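Long-range contacts in periplasmic iron-binding protein (Synechocystis sp., PDB 2VOZ), which binds ferric iron in the periplasm and probably hands it to an ABC transporter for import into the cell: residues Y226-Q231 with P308-L313; Y134-R139 with R210-G215. All coordinates share one frame; numbering follows the deposited sequence. Where two conformers were deposited one is given.

Interaction 1: residues Y226-Q231 with P308-L313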
ATOM      1  N   TYR B 226      20.178  -6.354   4.712  1.00  8.05           N
ATOM      2  CA  TYR B 226      19.809  -5.266   5.601  1.00  8.49           C
ATOM      3  C   TYR B 226      20.661  -4.042   5.392  1.00  7.65           C
ATOM      4  O   TYR B 226      20.164  -2.919   5.519  1.00  9.07           O
ATOM      5  CB  TYR B 226      19.906  -5.702   7.061  1.00  8.28           C
ATOM      6  CG  TYR B 226      18.907  -6.768   7.371  1.00  8.56           C
ATOM      7  CD1 TYR B 226      17.528  -6.484   7.344  1.00  8.84           C
ATOM      8  CD2 TYR B 226      19.333  -8.058   7.688  1.00  9.78           C
ATOM      9  CE1 TYR B 226      16.592  -7.485   7.610  1.00  9.67           C
ATOM     10  CE2 TYR B 226      18.399  -9.061   7.960  1.00  8.97           C
ATOM     11  CZ  TYR B 226      17.044  -8.759   7.930  1.00 10.09           C
ATOM     12  OH  TYR B 226      16.124  -9.767   8.174  1.00 13.00           O
ATOM     13  N   TYR B 227      21.941  -4.240   5.084  1.00  7.15           N
ATOM     14  CA  TYR B 227      22.790  -3.090   4.833  1.00  8.21           C
ATOM     15  C   TYR B 227      22.454  -2.415   3.496  1.00  8.63           C
ATOM     16  O   TYR B 227      22.482  -1.183   3.390  1.00  8.58           O
ATOM     17  CB  TYR B 227      24.241  -3.521   4.901  1.00  8.84           C
ATOM     18  CG  TYR B 227      25.247  -2.382   4.871  1.00  8.64           C
ATOM     19  CD1 TYR B 227      25.666  -1.751   6.053  1.00 10.53           C
ATOM     20  CD2 TYR B 227      25.772  -1.943   3.673  1.00  9.29           C
ATOM     21  CE1 TYR B 227      26.604  -0.720   6.029  1.00 12.12           C
ATOM     22  CE2 TYR B 227      26.713  -0.912   3.636  1.00 10.75           C
ATOM     23  CZ  TYR B 227      27.131  -0.312   4.813  1.00 12.53           C
ATOM     24  OH  TYR B 227      28.057   0.711   4.722  1.00 12.74           O
ATOM     25  N   ILE B 228      22.099  -3.232   2.510  1.00  8.91           N
ATOM     26  CA  ILE B 228      21.696  -2.692   1.199  1.00  9.05           C
ATOM     27  C   ILE B 228      20.477  -1.801   1.377  1.00  9.21           C
ATOM     28  O   ILE B 228      20.401  -0.729   0.762  1.00 10.36           O
ATOM     29  CB  ILE B 228      21.498  -3.805   0.135  1.00  8.77           C
ATOM     30  CG1 ILE B 228      22.666  -4.810   0.131  1.00  8.94           C
ATOM     31  CG2 ILE B 228      21.281  -3.157  -1.255  1.00  9.04           C
ATOM     32  CD1 ILE B 228      24.064  -4.145  -0.088  1.00  8.31           C
ATOM     33  N   ARG B 229      19.533  -2.190   2.251  1.00  9.52           N
ATOM     34  CA  ARG B 229      18.360  -1.333   2.521  1.00 10.21           C
ATOM     35  C   ARG B 229      18.781   0.017   3.006  1.00  9.68           C
ATOM     36  O   ARG B 229      18.266   1.008   2.547  1.00  9.71           O
ATOM     37  CB  ARG B 229      17.455  -1.901   3.613  1.00 11.15           C
ATOM     38  CG  ARG B 229      16.724  -3.089   3.182  1.00 12.87           C
ATOM     39  CD  ARG B 229      15.802  -3.569   4.294  1.00 12.95           C
ATOM     40  NE  ARG B 229      15.367  -4.921   3.983  1.00 12.07           N
ATOM     41  CZ  ARG B 229      14.662  -5.680   4.814  1.00 12.73           C
ATOM     42  NH1 ARG B 229      14.344  -6.907   4.440  1.00 14.46           N
ATOM     43  NH2 ARG B 229      14.258  -5.198   5.998  1.00 13.25           N
ATOM     44  N   LEU B 230      19.707   0.035   3.965  1.00  8.76           N
ATOM     45  CA  LEU B 230      20.176   1.292   4.561  1.00  8.96           C
ATOM     46  C   LEU B 230      20.852   2.168   3.490  1.00  8.31           C
ATOM     47  O   LEU B 230      20.563   3.360   3.422  1.00  8.92           O
ATOM     48  CB  LEU B 230      21.148   1.023   5.714  1.00  8.38           C
ATOM     49  CG  LEU B 230      20.475   0.384   6.937  1.00  9.25           C
ATOM     50  CD1 LEU B 230      21.565   0.042   7.992  1.00 11.48           C
ATOM     51  CD2 LEU B 230      19.435   1.331   7.533  1.00 11.77           C
ATOM     52  N   GLN B 231      21.661   1.554   2.608  1.00  8.20           N
ATOM     53  CA  GLN B 231      22.352   2.293   1.545  1.00  8.62           C
ATOM     54  C   GLN B 231      21.331   2.966   0.609  1.00  9.24           C
ATOM     55  O   GLN B 231      21.531   4.098   0.130  1.00 10.36           O
ATOM     56  CB  GLN B 231      23.260   1.352   0.758  1.00  8.25           C
ATOM     57  CG  GLN B 231      24.520   0.914   1.523  1.00  9.10           C
ATOM     58  CD  GLN B 231      25.408   0.099   0.631  1.00  8.16           C
ATOM     59  OE1 GLN B 231      25.282  -1.132   0.572  1.00  8.85           O
ATOM     60  NE2 GLN B 231      26.298   0.779  -0.106  1.00 10.81           N
ATOM     61  N   PRO B 308      22.152 -10.986 -13.461  1.00 12.23           N
ATOM     62  CA  PRO B 308      22.649  -9.721 -12.890  1.00 11.90           C
ATOM     63  C   PRO B 308      22.204  -9.526 -11.462  1.00 12.30           C
ATOM     64  O   PRO B 308      21.045  -9.812 -11.122  1.00 11.81           O
ATOM     65  CB  PRO B 308      21.994  -8.671 -13.761  1.00 12.05           C
ATOM     66  CG  PRO B 308      21.902  -9.357 -15.081  1.00 13.14           C
ATOM     67  CD  PRO B 308      21.468 -10.752 -14.743  1.00 13.11           C
ATOM     68  N   ILE B 309      23.146  -9.059 -10.655  1.00 11.16           N
ATOM     69  CA  ILE B 309      22.945  -8.772  -9.244  1.00 11.52           C
ATOM     70  C   ILE B 309      22.714  -7.276  -9.050  1.00 11.65           C
ATOM     71  O   ILE B 309      23.305  -6.452  -9.770  1.00 11.54           O
ATOM     72  CB  ILE B 309      24.217  -9.187  -8.447  1.00 12.38           C
ATOM     73  CG1 ILE B 309      24.435 -10.695  -8.612  1.00 11.81           C
ATOM     74  CG2 ILE B 309      24.064  -8.804  -6.965  1.00 12.23           C
ATOM     75  CD1 ILE B 309      25.865 -11.156  -8.251  1.00 12.74           C
ATOM     76  N   ASP B 310      21.881  -6.927  -8.061  1.00 10.61           N
ATOM     77  CA  ASP B 310      21.570  -5.548  -7.800  1.00 10.71           C
ATOM     78  C   ASP B 310      22.887  -4.768  -7.698  1.00 10.95           C
ATOM     79  O   ASP B 310      23.800  -5.224  -7.008  1.00 10.36           O
ATOM     80  CB  ASP B 310      20.818  -5.418  -6.477  1.00 11.11           C
ATOM     81  CG  ASP B 310      20.548  -3.969  -6.124  1.00 13.19           C
ATOM     82  OD1 ASP B 310      21.436  -3.315  -5.525  1.00 16.18           O
ATOM     83  OD2 ASP B 310      19.440  -3.505  -6.448  1.00 14.20           O
ATOM     84  N   PRO B 311      23.002  -3.642  -8.396  1.00 10.37           N
ATOM     85  CA  PRO B 311      24.300  -2.919  -8.430  1.00 10.79           C
ATOM     86  C   PRO B 311      24.855  -2.516  -7.057  1.00  9.63           C
ATOM     87  O   PRO B 311      26.071  -2.595  -6.846  1.00 11.21           O
ATOM     88  CB  PRO B 311      24.010  -1.684  -9.287  1.00 11.42           C
ATOM     89  CG  PRO B 311      22.738  -1.937  -9.981  1.00 12.91           C
ATOM     90  CD  PRO B 311      21.978  -3.003  -9.257  1.00 10.94           C
ATOM     91  N   VAL B 312      23.985  -2.057  -6.152  1.00  9.56           N
ATOM     92  CA  VAL B 312      24.406  -1.687  -4.795  1.00  9.95           C
ATOM     93  C   VAL B 312      24.977  -2.919  -4.066  1.00  9.35           C
ATOM     94  O   VAL B 312      26.039  -2.854  -3.430  1.00  8.96           O
ATOM     95  CB  VAL B 312      23.236  -1.050  -3.992  1.00  8.63           C
ATOM     96  CG1 VAL B 312      23.715  -0.661  -2.566  1.00 11.45           C
ATOM     97  CG2 VAL B 312      22.747   0.227  -4.697  1.00 11.62           C
ATOM     98  N   LEU B 313      24.288  -4.053  -4.163  1.00  8.99           N
ATOM     99  CA  LEU B 313      24.790  -5.282  -3.546  1.00  9.02           C
ATOM    100  C   LEU B 313      26.097  -5.710  -4.233  1.00  9.65           C
ATOM    101  O   LEU B 313      27.058  -6.061  -3.560  1.00 10.04           O
ATOM    102  CB  LEU B 313      23.728  -6.383  -3.652  1.00  8.94           C
ATOM    103  CG  LEU B 313      24.136  -7.763  -3.156  1.00 10.06           C
ATOM    104  CD1 LEU B 313      24.527  -7.672  -1.637  1.00  9.00           C
ATOM    105  CD2 LEU B 313      22.966  -8.710  -3.367  1.00 11.65           C
TER
HETATM  106  O   HOH W   1      27.510  -0.655  -2.431  1.00 12.70           O
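Ile228 and Leu313 bring the two backbones to their closest approach, 6.2 Å from CA to CA, where the helix through 226-231 meets the first turn of the short helix that begins at Pro311. No direct hydrogen bond joins the segments; apolar side chains do the work. Ile228 reaches across with both branches. It and Val312 run past one another in opposite senses, with Ile228 CG2 3.7 Å from Val312 CG1. The other branch crosses Leu313 at about a right angle, with Ile228 CD1 3.7 Å from Leu313 CA and CG1 against the CD1 methyl of Leu313. With an alanine here, both branches would be gone and a gap would probably open between the helix 224-232 and the first turn at Val312 and Leu313.

One turn on, Gln231 is extended, and the CG1 methyl of Val312 sits over the face of its amide, 3.5 Å from Gln231 OE1. OE1 is hydrogen-bonded to His316, while Gln231 NE2 donates to a water 3.0 Å away that donates to Val312 O. Both ends of the amide are thus engaged, which should fix its rotation.

Asp310 is the N-cap: OD1 accepts from Leu313 N at 3.2 Å through its anti lone pair, and more weakly from Val312 N. Its chi1 of 176° swings CG forward, away from its own N, and OD1 faces the amides of the first turn; OD2 forms a salt bridge with Lys232.

The helix 224-232 also supplies the iron ligands Tyr225 and Tyr226. Its other flanks pack on helices 205-213 and 236-244, through Tyr226 and Leu230, while Leu313 also rests on Tyr301 of strand 301-302.

Interaction 2: residues Y134-R139 with R210-G215; sequences YYSRDR and RAIAAG
Ile212 packs its side chain against the end of strand 124-136, both branches meeting backbone as much as side chains. CD1 touches Tyr134 O at 3.4 Å and Tyr134 CB at 3.8 Å; CG2 lies 3.4 Å from Ser136 N and also meets Ser136 CB. This is helix-on-sheet packing: helix 205-213 lies on the mixed sheet, Ile212 also touching Leu161 and Ala220 of neighbouring strands.

Arg139 reaches back from the loop after the strand. Its CB is directed toward the helix, and CG and CD carry the chain on to a bend at chi3 (-62°) that brings the guanidinium over Ser136, whose OG lies 3.3 Å above the centre of one face. NE forms a salt bridge with Asp218. CZ follows, with Ile212 O off the edge of its group. NH1 donates to Ile212 O at 2.9 Å in a nearly straight bond (166°), almost in the guanidinium plane, and also to Gly217 O. NH2 gives a hydrogen to a water 2.9 Å away, which donates on to Ala213 O.

The same Ser136 OG accepts from Arg139 N, an ST motif that holds the start of the loop. Gly215, with positive phi, closes helix 205-213 in a Schellman motif, and its N also bonds to Ile212 O.

Ile212 O is therefore gripped by two donors. The cationic group sits at the carboxyl end of the helix, where a positive charge would probably be favoured by the helix dipole, and the salt bridge to Asp218 would probably offset much of that charge.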
ATOM      1  N   TYR B 134      29.463  -6.823  10.287  1.00  8.52           N
ATOM      2  CA  TYR B 134      29.420  -5.373  10.181  1.00  8.43           C
ATOM      3  C   TYR B 134      30.368  -4.825  11.222  1.00  8.14           C
ATOM      4  O   TYR B 134      30.492  -5.376  12.319  1.00  9.34           O
ATOM      5  CB  TYR B 134      28.001  -4.856  10.415  1.00  8.97           C
ATOM      6  CG  TYR B 134      27.118  -5.287   9.275  1.00  9.36           C
ATOM      7  CD1 TYR B 134      26.284  -6.389   9.395  1.00  7.76           C
ATOM      8  CD2 TYR B 134      27.197  -4.649   8.046  1.00 10.42           C
ATOM      9  CE1 TYR B 134      25.469  -6.807   8.336  1.00  9.41           C
ATOM     10  CE2 TYR B 134      26.402  -5.053   6.981  1.00  8.59           C
ATOM     11  CZ  TYR B 134      25.546  -6.136   7.135  1.00 11.02           C
ATOM     12  OH  TYR B 134      24.766  -6.508   6.066  1.00 10.61           O
ATOM     13  N   TYR B 135      31.047  -3.740  10.898  1.00  8.99           N
ATOM     14  CA  TYR B 135      32.022  -3.218  11.869  1.00  8.73           C
ATOM     15  C   TYR B 135      32.066  -1.715  11.870  1.00  9.16           C
ATOM     16  O   TYR B 135      31.812  -1.068  10.846  1.00  9.67           O
ATOM     17  CB  TYR B 135      33.426  -3.799  11.622  1.00  9.15           C
ATOM     18  CG  TYR B 135      34.073  -3.345  10.315  1.00  9.63           C
ATOM     19  CD1 TYR B 135      33.905  -4.095   9.130  1.00 10.00           C
ATOM     20  CD2 TYR B 135      34.834  -2.141  10.268  1.00  8.24           C
ATOM     21  CE1 TYR B 135      34.496  -3.702   7.918  1.00 11.46           C
ATOM     22  CE2 TYR B 135      35.448  -1.760   9.069  1.00 10.18           C
ATOM     23  CZ  TYR B 135      35.257  -2.523   7.910  1.00 12.71           C
ATOM     24  OH  TYR B 135      35.823  -2.088   6.717  1.00 15.23           O
ATOM     25  N   SER B 136      32.409  -1.172  13.034  1.00  9.16           N
ATOM     26  CA  SER B 136      32.575   0.256  13.219  1.00 10.05           C
ATOM     27  C   SER B 136      33.788   0.728  12.414  1.00 10.02           C
ATOM     28  O   SER B 136      34.904   0.301  12.670  1.00 10.08           O
ATOM     29  CB  SER B 136      32.864   0.538  14.709  1.00  9.48           C
ATOM     30  OG  SER B 136      33.173   1.907  14.913  1.00 10.48           O
ATOM     31  N   ARG B 137      33.572   1.651  11.503  1.00 11.41           N
ATOM     32  CA  ARG B 137      34.667   2.171  10.675  1.00 13.79           C
ATOM     33  C   ARG B 137      35.700   2.884  11.559  1.00 14.68           C
ATOM     34  O   ARG B 137      36.897   2.746  11.330  1.00 17.20           O
ATOM     35  CB  ARG B 137      34.109   3.102   9.628  1.00 13.38           C
ATOM     36  CG  ARG B 137      33.376   2.338   8.572  1.00 16.09           C
ATOM     37  CD  ARG B 137      32.806   3.221   7.446  1.00 19.68           C
ATOM     38  NE  ARG B 137      33.833   4.024   6.789  1.00 21.56           N
ATOM     39  CZ  ARG B 137      34.724   3.571   5.903  1.00 26.97           C
ATOM     40  NH1 ARG B 137      34.761   2.279   5.561  1.00 28.40           N
ATOM     41  NH2 ARG B 137      35.605   4.421   5.365  1.00 26.41           N
ATOM     42  N   ASP B 138      35.227   3.578  12.597  1.00 14.16           N
ATOM     43  CA  ASP B 138      36.115   4.342  13.457  0.50 15.72           C
ATOM     44  C   ASP B 138      36.850   3.458  14.462  1.00 15.98           C
ATOM     45  O   ASP B 138      38.009   3.744  14.818  1.00 17.78           O
ATOM     46  CB  ASP B 138      35.329   5.429  14.188  0.50 16.00           C
ATOM     47  CG  ASP B 138      34.900   6.564  13.270  0.50 18.90           C
ATOM     48  OD1 ASP B 138      34.138   7.429  13.738  0.50 21.08           O
ATOM     49  OD2 ASP B 138      35.306   6.606  12.085  0.50 22.52           O
ATOM     50  N   ARG B 139      36.209   2.372  14.907  1.00 14.88           N
ATOM     51  CA  ARG B 139      36.769   1.607  16.033  1.00 13.40           C
ATOM     52  C   ARG B 139      37.332   0.234  15.729  1.00 13.47           C
ATOM     53  O   ARG B 139      37.933  -0.404  16.606  1.00 14.06           O
ATOM     54  CB  ARG B 139      35.736   1.491  17.160  1.00 13.94           C
ATOM     55  CG  ARG B 139      35.169   2.834  17.634  1.00 13.49           C
ATOM     56  CD  ARG B 139      34.290   2.667  18.840  1.00 12.22           C
ATOM     57  NE  ARG B 139      33.119   1.821  18.519  1.00 11.10           N
ATOM     58  CZ  ARG B 139      32.008   2.256  17.926  1.00  9.07           C
ATOM     59  NH1 ARG B 139      31.004   1.390  17.696  1.00  9.40           N
ATOM     60  NH2 ARG B 139      31.826   3.568  17.616  1.00 10.91           N
ATOM     61  N   ARG B 210      22.649  -0.852  13.616  1.00  8.38           N
ATOM     62  CA  ARG B 210      22.459   0.475  14.216  1.00  8.56           C
ATOM     63  C   ARG B 210      23.168   0.614  15.553  1.00  8.75           C
ATOM     64  O   ARG B 210      23.646   1.709  15.893  1.00 10.62           O
ATOM     65  CB  ARG B 210      20.989   0.795  14.371  1.00  8.46           C
ATOM     66  CG  ARG B 210      20.287   0.982  13.026  1.00  8.09           C
ATOM     67  CD  ARG B 210      18.865   1.526  13.323  1.00  7.53           C
ATOM     68  NE  ARG B 210      18.017   1.472  12.146  1.00  8.79           N
ATOM     69  CZ  ARG B 210      17.994   2.410  11.193  1.00 10.60           C
ATOM     70  NH1 ARG B 210      18.795   3.488  11.278  1.00  8.01           N
ATOM     71  NH2 ARG B 210      17.172   2.268  10.142  1.00 10.63           N
ATOM     72  N   ALA B 211      23.268  -0.502  16.278  1.00  9.25           N
ATOM     73  CA  ALA B 211      23.898  -0.486  17.619  1.00  9.63           C
ATOM     74  C   ALA B 211      25.392  -0.159  17.489  1.00  9.86           C
ATOM     75  O   ALA B 211      25.962   0.474  18.378  1.00 11.56           O
ATOM     76  CB  ALA B 211      23.673  -1.824  18.345  1.00  8.24           C
ATOM     77  N   ILE B 212      26.007  -0.547  16.368  1.00 10.11           N
ATOM     78  CA  ILE B 212      27.423  -0.199  16.133  1.00  9.38           C
ATOM     79  C   ILE B 212      27.490   1.302  15.982  1.00 11.01           C
ATOM     80  O   ILE B 212      28.348   1.940  16.588  1.00 11.08           O
ATOM     81  CB  ILE B 212      27.975  -0.874  14.883  1.00  9.91           C
ATOM     82  CG1 ILE B 212      27.922  -2.404  15.058  1.00  8.12           C
ATOM     83  CG2 ILE B 212      29.452  -0.432  14.623  1.00  9.68           C
ATOM     84  CD1 ILE B 212      28.355  -3.166  13.755  1.00 10.92           C
ATOM     85  N   ALA B 213      26.599   1.857  15.151  1.00 10.42           N
ATOM     86  CA  ALA B 213      26.603   3.320  14.919  1.00 11.99           C
ATOM     87  C   ALA B 213      26.416   4.109  16.198  1.00 13.49           C
ATOM     88  O   ALA B 213      27.038   5.184  16.351  1.00 14.30           O
ATOM     89  CB  ALA B 213      25.548   3.726  13.860  1.00 12.08           C
ATOM     90  N   ALA B 214      25.582   3.579  17.116  1.00 12.41           N
ATOM     91  CA  ALA B 214      25.276   4.194  18.403  1.00 13.35           C
ATOM     92  C   ALA B 214      26.369   3.992  19.459  1.00 13.63           C
ATOM     93  O   ALA B 214      26.235   4.496  20.570  1.00 15.36           O
ATOM     94  CB  ALA B 214      23.958   3.666  18.919  1.00 13.83           C
ATOM     95  N   GLY B 215      27.423   3.247  19.122  1.00 12.66           N
ATOM     96  CA  GLY B 215      28.545   2.988  20.045  1.00 13.55           C
ATOM     97  C   GLY B 215      28.338   1.862  21.050  1.00 12.65           C
ATOM     98  O   GLY B 215      29.202   1.643  21.935  1.00 14.49           O
TER
HETATM   99  O   HOH W   2      29.806   5.045  16.201  1.00 21.99           O

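Both contacts are largely buried, but interaction 2, farther from the chain centre, reaches the surface at Arg139 and Gly215. Each involves a helix end: an aspartate caps the amino end of the short helix in interaction 1, whereas in interaction 2 an arginine binds carbonyl oxygen at the carboxyl end of helix 205-213. Interaction 1 joins helix to helix through apolar contacts and a bridging water; interaction 2 joins strand to helix and adds a hydrogen bond from a guanidinium to a backbone carbonyl. The two meet where Tyr134, whose side chain is about 5 Å from that of the iron-binding Tyr226, stands against Tyr227, with Tyr134 OH 3.2 Å from Tyr227 CB. Leu230 also packs on Arg210.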